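Oxalate--CoA ligase (Arabidopsis thaliana, PDB 5IE2) is an AMP-binding enzyme of the ANL superfamily, with an AMP-binding family region followed by a C-terminal domain, and holds adenosine-5'-triphosphate in this crystal structure. Local coordinates at residues Ile53-Val58 against Arg78-Ala83; Ala259-His264 against Cys288-Ala293; Pro334-Lys339 against Asp401-Leu406. One frame throughout, in Å; residues are numbered along the deposited sequence.

Overall arrangement
Along the chain from the N terminus the three contacts come in series, so none nests in or crosses another. Contact 1 closes a 19-residue span that holds most of strand 58-61 and helix 67-78. It joins the start of strand 58-61 to strand 82-85 within a mixed sheet. Contact 2 spans 23 residues and joins the start of helix 261-273 to the loop after strand 284-287. Contact 3 spans 61 residues and ties the loop before strand 339-340 to strand 404-409 of an antiparallel sheet. Contacts 2 and 3 both touch ATP, with centres about 15 Å apart. Contact 1 is remote, with its centre about 33 Å from that of contact 2.

Contact 1 of 3, residues Ile53-Val58 against Arg78-Ala83; sequences IKPGDV and RARATA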
loop_
_atom_site.group_PDB
_atom_site.type_symbol
_atom_site.label_atom_id
_atom_site.label_comp_id
_atom_site.label_asym_id
_atom_site.label_seq_id
_atom_site.Cartn_x
_atom_site.Cartn_y
_atom_site.Cartn_z
ATOM N N ILE A 53 14.907 9.691 22.892
ATOM C CA ILE A 53 13.546 9.460 22.418
ATOM C C ILE A 53 12.627 9.024 23.591
ATOM O O ILE A 53 12.894 8.061 24.301
ATOM C CB ILE A 53 13.542 8.401 21.292
ATOM C CG1 ILE A 53 14.349 8.924 20.093
ATOM C CG2 ILE A 53 12.127 8.034 20.855
ATOM C CD1 ILE A 53 13.942 10.333 19.617
ATOM N N LYS A 54 11.555 9.779 23.764
ATOM C CA LYS A 54 10.580 9.602 24.840
ATOM C C LYS A 54 9.267 9.073 24.279
ATOM O O LYS A 54 8.977 9.284 23.093
ATOM C CB LYS A 54 10.319 10.962 25.532
ATOM C CG LYS A 54 11.522 11.675 26.116
ATOM C CD LYS A 54 12.075 10.932 27.315
ATOM C CE LYS A 54 13.188 11.739 28.075
ATOM N NZ LYS A 54 14.527 11.861 27.359
ATOM N N PRO A 55 8.446 8.411 25.107
ATOM C CA PRO A 55 7.171 7.899 24.583
ATOM C C PRO A 55 6.335 9.011 23.935
ATOM O O PRO A 55 6.287 10.121 24.457
ATOM C CB PRO A 55 6.465 7.322 25.837
ATOM C CG PRO A 55 7.640 6.913 26.763
ATOM C CD PRO A 55 8.682 8.033 26.512
ATOM N N GLY A 56 5.771 8.743 22.755
ATOM C CA GLY A 56 4.983 9.735 22.049
ATOM C C GLY A 56 5.825 10.598 21.100
ATOM O O GLY A 56 5.256 11.314 20.275
ATOM N N ASP A 57 7.147 10.545 21.208
ATOM C CA ASP A 57 7.966 11.328 20.245
ATOM C C ASP A 57 7.744 10.813 18.812
ATOM O O ASP A 57 7.505 9.593 18.614
ATOM C CB ASP A 57 9.480 11.251 20.545
ATOM C CG ASP A 57 9.914 12.138 21.737
ATOM O OD1 ASP A 57 9.104 12.979 22.208
ATOM O OD2 ASP A 57 11.079 11.954 22.194
ATOM N N VAL A 58 7.876 11.706 17.817
ATOM C CA VAL A 58 7.784 11.285 16.389
ATOM C C VAL A 58 9.179 11.261 15.783
ATOM O O VAL A 58 9.940 12.221 15.955
ATOM C CB VAL A 58 6.874 12.222 15.567
ATOM C CG1 VAL A 58 6.878 11.813 14.075
ATOM C CG2 VAL A 58 5.416 12.158 16.157
ATOM N N ARG A 78 9.172 0.232 18.981
ATOM C CA ARG A 78 9.524 -0.456 20.240
ATOM C C ARG A 78 9.843 0.515 21.361
ATOM O O ARG A 78 9.484 0.269 22.532
ATOM C CB ARG A 78 10.749 -1.389 19.971
ATOM C CG ARG A 78 11.261 -2.106 21.254
ATOM C CD ARG A 78 10.182 -3.079 21.847
ATOM N NE ARG A 78 10.829 -3.780 22.964
ATOM C CZ ARG A 78 10.458 -3.717 24.242
ATOM N NH1 ARG A 78 9.377 -3.044 24.610
ATOM N NH2 ARG A 78 11.183 -4.354 25.156
ATOM N N ALA A 79 10.479 1.649 21.019
ATOM C CA ALA A 79 10.831 2.666 22.014
ATOM C C ALA A 79 9.619 3.549 22.406
ATOM O O ALA A 79 9.783 4.575 23.068
ATOM C CB ALA A 79 11.981 3.533 21.485
ATOM N N ARG A 80 8.427 3.129 21.986
ATOM C CA ARG A 80 7.137 3.812 22.231
ATOM C C ARG A 80 7.026 5.132 21.497
ATOM O O ARG A 80 6.236 5.993 21.872
ATOM C CB ARG A 80 6.885 4.067 23.772
ATOM C CG ARG A 80 6.883 2.761 24.611
ATOM C CD ARG A 80 6.398 3.064 26.065
ATOM N NE ARG A 80 5.015 3.570 26.067
ATOM C CZ ARG A 80 4.469 4.290 27.042
ATOM N NH1 ARG A 80 5.204 4.624 28.104
ATOM N NH2 ARG A 80 3.203 4.714 26.943
ATOM N N ALA A 81 7.795 5.281 20.428
ATOM C CA ALA A 81 7.726 6.465 19.608
ATOM C C ALA A 81 6.930 6.156 18.362
ATOM O O ALA A 81 6.584 4.999 18.106
ATOM C CB ALA A 81 9.166 6.948 19.252
ATOM N N THR A 82 6.644 7.198 17.581
ATOM C CA THR A 82 5.832 7.074 16.368
ATOM C C THR A 82 6.747 7.198 15.152
ATOM O O THR A 82 7.447 8.205 15.062
ATOM C CB THR A 82 4.735 8.195 16.315
ATOM O OG1 THR A 82 3.857 8.041 17.454
ATOM C CG2 THR A 82 3.883 8.064 15.040
ATOM N N ALA A 83 6.732 6.209 14.247
ATOM C CA ALA A 83 7.549 6.266 13.011
ATOM C C ALA A 83 6.824 7.067 11.932
ATOM O O ALA A 83 5.643 6.806 11.708
ATOM C CB ALA A 83 7.828 4.886 12.523
HETATM O O HOH W 1 11.006 6.058 25.030
#
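Val58 and Thr82 form a parallel bridge at the start of two neighbouring strands, 58-61 and 82-85, which helix 67-78 connects as a beta-alpha-beta unit. Thr82 N donates to Asp57 O at 2.7 Å, nearly straight at 168°. The Val58 and Thr82 side chains lie on the same face of the sheet, with Val58 CG2 4.0 Å from Thr82 CB. One step earlier, Gly56 N donates to Arg80 O at 2.9 Å. Gly56 sits in a type II turn from Lys54 to Asp57, and the Asp57 side chain braces this turn: Lys54 N reaches Asp57 OD2 at 2.7 Å from above the carboxylate plane. Across the contact, helix 67-78 ends in a Schellman motif. Arg80 is its C-prime residue, with positive phi. Its side chain, bent at chi3 (62°), crosses the Pro55 ring obliquely. Pro55 CB lies over one face of the guanidinium, towards its rim, and Pro55 CG is 3.6 Å from Arg80 NH1. Arg80 NE makes a salt bridge to Asp163, consistent with fixing the guanidinium beside the proline. Ala81 CB lies 3.5 Å from Ile53 CG2 and 3.2 Å from Asp57 O. A water donates to both Ile53 O and Ala79 O.

Contact 2 of 3, residues Ala259-His264 against Cys288-Ala293; sequences AVPTIH and CSASLA. With ATP (adenosine-5'-triphosphate), chain C; ACY (acetic acid), chain E.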
loop_
_atom_site.group_PDB
_atom_site.type_symbol
_atom_site.label_atom_id
_atom_site.label_comp_id
_atom_site.label_asym_id
_atom_site.label_seq_id
_atom_site.Cartn_x
_atom_site.Cartn_y
_atom_site.Cartn_z
ATOM N N ALA A 259 1.150 -6.659 -5.006
ATOM C CA ALA A 259 1.563 -5.493 -5.761
ATOM C C ALA A 259 0.333 -4.722 -6.150
ATOM O O ALA A 259 -0.800 -5.185 -5.942
ATOM C CB ALA A 259 2.378 -5.882 -7.004
ATOM N N VAL A 260 0.542 -3.552 -6.714
ATOM C CA VAL A 260 -0.586 -2.768 -7.267
ATOM C C VAL A 260 -0.737 -3.089 -8.783
ATOM O O VAL A 260 0.227 -3.558 -9.428
ATOM C CB VAL A 260 -0.360 -1.254 -7.056
ATOM C CG1 VAL A 260 -0.196 -0.960 -5.529
ATOM C CG2 VAL A 260 0.911 -0.786 -7.852
ATOM N N PRO A 261 -1.906 -2.817 -9.373
ATOM C CA PRO A 261 -2.081 -3.183 -10.793
ATOM C C PRO A 261 -0.984 -2.646 -11.746
ATOM O O PRO A 261 -0.586 -3.386 -12.647
ATOM C CB PRO A 261 -3.430 -2.563 -11.149
ATOM C CG PRO A 261 -4.231 -2.730 -9.830
ATOM C CD PRO A 261 -3.179 -2.376 -8.752
ATOM N N THR A 262 -0.471 -1.434 -11.563
ATOM C CA THR A 262 0.535 -0.959 -12.529
ATOM C C THR A 262 1.840 -1.798 -12.446
ATOM O O THR A 262 2.515 -2.054 -13.470
ATOM C CB THR A 262 0.853 0.516 -12.350
ATOM O OG1 THR A 262 1.279 0.751 -11.002
ATOM C CG2 THR A 262 -0.420 1.377 -12.663
ATOM N N ILE A 263 2.168 -2.261 -11.236
ATOM C CA ILE A 263 3.343 -3.120 -11.104
ATOM C C ILE A 263 3.076 -4.516 -11.683
ATOM O O ILE A 263 3.941 -5.075 -12.404
ATOM C CB ILE A 263 3.797 -3.203 -9.615
ATOM C CG1 ILE A 263 4.342 -1.859 -9.139
ATOM C CG2 ILE A 263 4.834 -4.325 -9.411
ATOM C CD1 ILE A 263 5.628 -1.395 -9.892
ATOM N N HIS A 264 1.897 -5.089 -11.415
ATOM C CA HIS A 264 1.541 -6.353 -12.061
ATOM C C HIS A 264 1.646 -6.228 -13.610
ATOM O O HIS A 264 2.098 -7.152 -14.281
ATOM C CB HIS A 264 0.113 -6.795 -11.704
ATOM C CG HIS A 264 -0.026 -7.269 -10.294
ATOM N ND1 HIS A 264 0.764 -8.272 -9.773
ATOM C CD2 HIS A 264 -0.843 -6.867 -9.289
ATOM C CE1 HIS A 264 0.407 -8.496 -8.516
ATOM N NE2 HIS A 264 -0.569 -7.661 -8.199
ATOM N N CYS A 288 -3.843 -4.939 -4.799
ATOM C CA CYS A 288 -4.594 -4.013 -3.926
ATOM C C CYS A 288 -4.281 -2.593 -4.362
ATOM O O CYS A 288 -3.373 -2.403 -5.203
ATOM C CB CYS A 288 -4.229 -4.281 -2.432
ATOM S SG CYS A 288 -5.313 -3.454 -1.272
ATOM N N SER A 289 -5.039 -1.619 -3.838
ATOM C CA SER A 289 -4.771 -0.149 -3.870
ATOM C C SER A 289 -5.415 0.584 -5.044
ATOM O O SER A 289 -5.593 1.798 -4.957
ATOM C CB SER A 289 -3.270 0.226 -3.881
ATOM O OG SER A 289 -2.563 -0.399 -2.792
ATOM N N ALA A 290 -5.715 -0.132 -6.135
ATOM C CA ALA A 290 -6.412 0.453 -7.284
ATOM C C ALA A 290 -7.099 -0.705 -7.963
ATOM O O ALA A 290 -6.630 -1.840 -7.777
ATOM C CB ALA A 290 -5.400 1.144 -8.258
ATOM N N SER A 291 -8.137 -0.476 -8.774
ATOM C CA SER A 291 -8.890 -1.637 -9.289
ATOM C C SER A 291 -8.053 -2.471 -10.216
ATOM O O SER A 291 -7.297 -1.939 -11.075
ATOM C CB SER A 291 -10.200 -1.246 -9.983
ATOM O OG SER A 291 -9.910 -0.382 -11.033
ATOM N N LEU A 292 -8.138 -3.785 -10.030
ATOM C CA LEU A 292 -7.499 -4.762 -10.931
ATOM C C LEU A 292 -8.510 -5.147 -12.027
ATOM O O LEU A 292 -9.523 -5.791 -11.745
ATOM C CB LEU A 292 -7.087 -6.053 -10.194
ATOM C CG LEU A 292 -6.370 -7.132 -11.022
ATOM C CD1 LEU A 292 -4.984 -6.667 -11.405
ATOM C CD2 LEU A 292 -6.235 -8.454 -10.243
ATOM N N ALA A 293 -8.261 -4.749 -13.273
ATOM C CA ALA A 293 -9.194 -5.113 -14.315
ATOM C C ALA A 293 -9.232 -6.633 -14.440
ATOM O O ALA A 293 -8.178 -7.293 -14.329
ATOM C CB ALA A 293 -8.779 -4.455 -15.662
HETATM P PG ATP C . -6.348 10.638 -0.781
HETATM O O1G ATP C . -7.455 11.068 -1.745
HETATM O O2G ATP C . -5.391 11.731 -0.460
HETATM O O3G ATP C . -6.927 9.995 0.477
HETATM P PB ATP C . -5.895 7.942 -1.709
HETATM O O1B ATP C . -5.356 7.383 -3.008
HETATM O O2B ATP C . -7.343 7.854 -1.381
HETATM O O3B ATP C . -5.431 9.504 -1.514
HETATM P PA ATP C . -4.762 5.661 -0.213
HETATM O O1A ATP C . -5.155 5.451 1.243
HETATM O O2A ATP C . -3.377 5.380 -0.648
HETATM O O3A ATP C . -5.013 7.222 -0.536
HETATM O "O5'" ATP C . -5.835 4.918 -1.140
HETATM C "C5'" ATP C . -7.035 4.275 -0.644
HETATM C "C4'" ATP C . -8.059 4.332 -1.791
HETATM O "O4'" ATP C . -7.617 3.469 -2.857
HETATM C "C3'" ATP C . -9.374 3.721 -1.419
HETATM O "O3'" ATP C . -10.163 4.672 -0.708
HETATM C "C2'" ATP C . -9.975 3.363 -2.762
HETATM O "O2'" ATP C . -10.438 4.562 -3.403
HETATM C "C1'" ATP C . -8.750 2.941 -3.520
HETATM N N9 ATP C . -8.588 1.468 -3.569
HETATM C C8 ATP C . -7.872 0.679 -2.757
HETATM N N7 ATP C . -7.978 -0.618 -3.180
HETATM C C5 ATP C . -8.768 -0.608 -4.303
HETATM C C6 ATP C . -9.262 -1.630 -5.254
HETATM N N6 ATP C . -8.876 -2.942 -5.114
HETATM N N1 ATP C . -10.039 -1.190 -6.271
HETATM C C2 ATP C . -10.369 0.113 -6.424
HETATM N N3 ATP C . -9.962 1.103 -5.589
HETATM C C4 ATP C . -9.161 0.764 -4.538
HETATM C C ACY E . -3.725 0.656 0.235
HETATM O O ACY E . -3.381 -0.337 -0.505
HETATM O OXT ACY E . -3.810 0.608 1.498
HETATM C CH3 ACY E . -4.104 1.949 -0.436
#
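Pro261 points its ring at the 288-293 loop, where its carbons meet mainly backbone oxygens. Pro261 CG lies 3.3 Å from Ala290 O and 3.4 Å from Ser291 O. Pro261 CD is 3.6 Å from Cys288 O, and the Ala290 methyl approaches this same ring carbon. Leu292 adds an apolar contact: its CG stands anti to the backbone N (chi1 -178°), and CD1 comes to 4.3 Å from Pro261 CG. Val260 is turned differently. Its CG1 stands anti to the carbonyl carbon and beside the backbone N, which places it alongside the loop, 3.5 Å from Cys288 O and 3.7 Å from Ser289 OG. Val260 is also the N-cap residue of helix 261-273, and its carbonyl oxygen accepts from His264 N. Strands 256-259 and 284-287 run parallel as neighbours in a mixed sheet, so the contact lies where the chain leaves each strand. Cys288 N donates to Ala259 O at 3.3 Å, a bent bond of 145°. The His264 ring has Ala259 CB over one face, and its nitrogens are bonded to Tyr257 OH and Arg286 O. The loop's other side lines the ATP pocket: Ser289 N is 3.2 Å from ATP N7, and Ser291 N approaches ATP N1. Ser289 OG is bonded to His216 ND1. It also meets an acetic acid molecule, probably from the crystallisation liquor, at a doubtfully short distance.

Contact 3 of 3, residues Pro334-Lys339 against Asp401-Leu406; sequences PGSVGK and DGYLHL. With ATP (adenosine-5'-triphosphate), chain C.
The backbones of 335-339 and 401-406 run 121° apart, and Leu404 is gripped at both its N and its O: Leu404 N donates to Gly338 O at 2.8 Å, while Leu404 O takes two bonds. Val337 N reaches that oxygen almost in line with the C=O bond, at 2.9 Å. Ser336 OG, anti to the backbone N (chi1 175°), comes to it from above the carbonyl plane, at 2.7 Å. The same hydroxyl accepts from Gly338 N, making an ST turn. Ser336 CB rests over one face of the His405 ring, whose NE2 is bonded to Asp399. Lys339 lays its CG over a face of the Tyr403 ring, 4.1 Å from the centroid. Tyr403 OH is bonded to Pro331 O. Val337 and Leu404 lie side by side, with Val337 CG2 3.8 Å from Leu404 CD2. Leu406 CD1 also packs on Val337 CG2, at 4.0 Å. Three waters bridge Gly335 O to His405 and Leu406. Val337 CG1 touches ATP N6 at 3.4 Å, and Leu406 CD1 lies 3.6 Å from ATP C2. The bonds at Leu404 hold the two backbones together, consistent with keeping apolar Val337 and Leu406, one from each segment, beside the adenine.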
loop_
_atom_site.group_PDB
_atom_site.type_symbol
_atom_site.label_atom_id
_atom_site.label_comp_id
_atom_site.label_asym_id
_atom_site.label_seq_id
_atom_site.Cartn_x
_atom_site.Cartn_y
_atom_site.Cartn_z
ATOM N N PRO A 334 -13.639 -11.832 -10.212
ATOM C CA PRO A 334 -13.097 -10.726 -10.994
ATOM C C PRO A 334 -14.013 -9.521 -10.865
ATOM O O PRO A 334 -15.225 -9.689 -10.829
ATOM C CB PRO A 334 -13.058 -11.290 -12.434
ATOM C CG PRO A 334 -13.055 -12.804 -12.244
ATOM C CD PRO A 334 -13.950 -13.017 -11.041
ATOM N N GLY A 335 -13.455 -8.319 -10.725
ATOM C CA GLY A 335 -14.287 -7.134 -10.608
ATOM C C GLY A 335 -14.676 -6.838 -9.147
ATOM O O GLY A 335 -15.275 -5.796 -8.857
ATOM N N SER A 336 -14.323 -7.748 -8.246
ATOM C CA SER A 336 -14.730 -7.643 -6.813
ATOM C C SER A 336 -13.528 -7.598 -5.902
ATOM O O SER A 336 -12.461 -8.203 -6.217
ATOM C CB SER A 336 -15.613 -8.830 -6.410
ATOM O OG SER A 336 -15.905 -8.794 -5.009
ATOM N N VAL A 337 -13.680 -6.917 -4.763
ATOM C CA VAL A 337 -12.641 -6.903 -3.760
ATOM C C VAL A 337 -13.013 -7.765 -2.523
ATOM O O VAL A 337 -12.436 -7.613 -1.422
ATOM C CB VAL A 337 -12.275 -5.445 -3.343
ATOM C CG1 VAL A 337 -11.658 -4.717 -4.502
ATOM C CG2 VAL A 337 -13.507 -4.663 -2.905
ATOM N N GLY A 338 -13.936 -8.703 -2.713
ATOM C CA GLY A 338 -14.162 -9.734 -1.722
ATOM C C GLY A 338 -14.899 -9.289 -0.472
ATOM O O GLY A 338 -15.702 -8.376 -0.504
ATOM N N LYS A 339 -14.571 -9.913 0.653
ATOM C CA LYS A 339 -15.389 -9.779 1.879
ATOM C C LYS A 339 -14.606 -9.074 2.960
ATOM O O LYS A 339 -13.408 -9.214 3.030
ATOM C CB LYS A 339 -15.831 -11.171 2.380
ATOM C CG LYS A 339 -16.685 -11.901 1.349
ATOM C CD LYS A 339 -17.307 -13.164 1.954
ATOM C CE LYS A 339 -16.275 -14.229 2.218
ATOM N NZ LYS A 339 -15.988 -14.953 0.959
ATOM N N ASP A 401 -23.666 -12.751 -2.132
ATOM C CA ASP A 401 -22.646 -13.561 -1.408
ATOM C C ASP A 401 -21.866 -12.732 -0.400
ATOM O O ASP A 401 -20.991 -13.263 0.287
ATOM C CB ASP A 401 -21.644 -14.220 -2.374
ATOM C CG ASP A 401 -22.311 -15.225 -3.313
ATOM O OD1 ASP A 401 -23.218 -15.981 -2.867
ATOM O OD2 ASP A 401 -21.968 -15.221 -4.512
ATOM N N GLY A 402 -22.159 -11.437 -0.310
ATOM C CA GLY A 402 -21.446 -10.568 0.607
ATOM C C GLY A 402 -20.105 -10.097 0.067
ATOM O O GLY A 402 -19.251 -9.612 0.830
ATOM N N TYR A 403 -19.899 -10.239 -1.246
ATOM C CA TYR A 403 -18.672 -9.728 -1.865
ATOM C C TYR A 403 -18.862 -8.265 -2.279
ATOM O O TYR A 403 -19.877 -7.929 -2.858
ATOM C CB TYR A 403 -18.289 -10.548 -3.116
ATOM C CG TYR A 403 -17.636 -11.865 -2.833
ATOM C CD1 TYR A 403 -16.367 -12.150 -3.361
ATOM C CD2 TYR A 403 -18.282 -12.840 -2.071
ATOM C CE1 TYR A 403 -15.727 -13.375 -3.114
ATOM C CE2 TYR A 403 -17.651 -14.084 -1.824
ATOM C CZ TYR A 403 -16.399 -14.345 -2.370
ATOM O OH TYR A 403 -15.766 -15.563 -2.111
ATOM N N LEU A 404 -17.871 -7.417 -2.004
ATOM C CA LEU A 404 -17.955 -6.005 -2.320
ATOM C C LEU A 404 -17.476 -5.757 -3.757
ATOM O O LEU A 404 -16.463 -6.290 -4.188
ATOM C CB LEU A 404 -17.127 -5.190 -1.303
ATOM C CG LEU A 404 -16.903 -3.691 -1.505
ATOM C CD1 LEU A 404 -18.245 -2.968 -1.456
ATOM C CD2 LEU A 404 -15.949 -3.157 -0.431
ATOM N N HIS A 405 -18.225 -4.908 -4.453
ATOM C CA HIS A 405 -17.883 -4.434 -5.775
ATOM C C HIS A 405 -17.777 -2.932 -5.735
ATOM O O HIS A 405 -18.766 -2.275 -5.429
ATOM C CB HIS A 405 -18.958 -4.819 -6.805
ATOM C CG HIS A 405 -19.187 -6.293 -6.911
ATOM N ND1 HIS A 405 -18.727 -7.037 -7.983
ATOM C CD2 HIS A 405 -19.809 -7.164 -6.080
ATOM C CE1 HIS A 405 -19.043 -8.309 -7.795
ATOM N NE2 HIS A 405 -19.721 -8.407 -6.660
ATOM N N LEU A 406 -16.605 -2.388 -6.047
ATOM C CA LEU A 406 -16.424 -0.926 -6.026
ATOM C C LEU A 406 -16.827 -0.253 -7.329
ATOM O O LEU A 406 -16.565 -0.751 -8.430
ATOM C CB LEU A 406 -14.970 -0.597 -5.709
ATOM C CG LEU A 406 -14.571 -0.999 -4.294
ATOM C CD1 LEU A 406 -13.030 -0.927 -4.231
ATOM C CD2 LEU A 406 -15.209 -0.153 -3.210
HETATM P PG ATP C . -6.348 10.638 -0.781
HETATM O O1G ATP C . -7.455 11.068 -1.745
HETATM O O2G ATP C . -5.391 11.731 -0.460
HETATM O O3G ATP C . -6.927 9.995 0.477
HETATM P PB ATP C . -5.895 7.942 -1.709
HETATM O O1B ATP C . -5.356 7.383 -3.008
HETATM O O2B ATP C . -7.343 7.854 -1.381
HETATM O O3B ATP C . -5.431 9.504 -1.514
HETATM P PA ATP C . -4.762 5.661 -0.213
HETATM O O1A ATP C . -5.155 5.451 1.243
HETATM O O2A ATP C . -3.377 5.380 -0.648
HETATM O O3A ATP C . -5.013 7.222 -0.536
HETATM O "O5'" ATP C . -5.835 4.918 -1.140
HETATM C "C5'" ATP C . -7.035 4.275 -0.644
HETATM C "C4'" ATP C . -8.059 4.332 -1.791
HETATM O "O4'" ATP C . -7.617 3.469 -2.857
HETATM C "C3'" ATP C . -9.374 3.721 -1.419
HETATM O "O3'" ATP C . -10.163 4.672 -0.708
HETATM C "C2'" ATP C . -9.975 3.363 -2.762
HETATM O "O2'" ATP C . -10.438 4.562 -3.403
HETATM C "C1'" ATP C . -8.750 2.941 -3.520
HETATM N N9 ATP C . -8.588 1.468 -3.569
HETATM C C8 ATP C . -7.872 0.679 -2.757
HETATM N N7 ATP C . -7.978 -0.618 -3.180
HETATM C C5 ATP C . -8.768 -0.608 -4.303
HETATM C C6 ATP C . -9.262 -1.630 -5.254
HETATM N N6 ATP C . -8.876 -2.942 -5.114
HETATM N N1 ATP C . -10.039 -1.190 -6.271
HETATM C C2 ATP C . -10.369 0.113 -6.424
HETATM N N3 ATP C . -9.962 1.103 -5.589
HETATM C C4 ATP C . -9.161 0.764 -4.538
HETATM O O HOH W 2 -14.500 -3.971 -6.894
HETATM O O HOH W 3 -17.817 -5.660 -10.132
HETATM O O HOH W 4 -15.973 -3.057 -9.875
#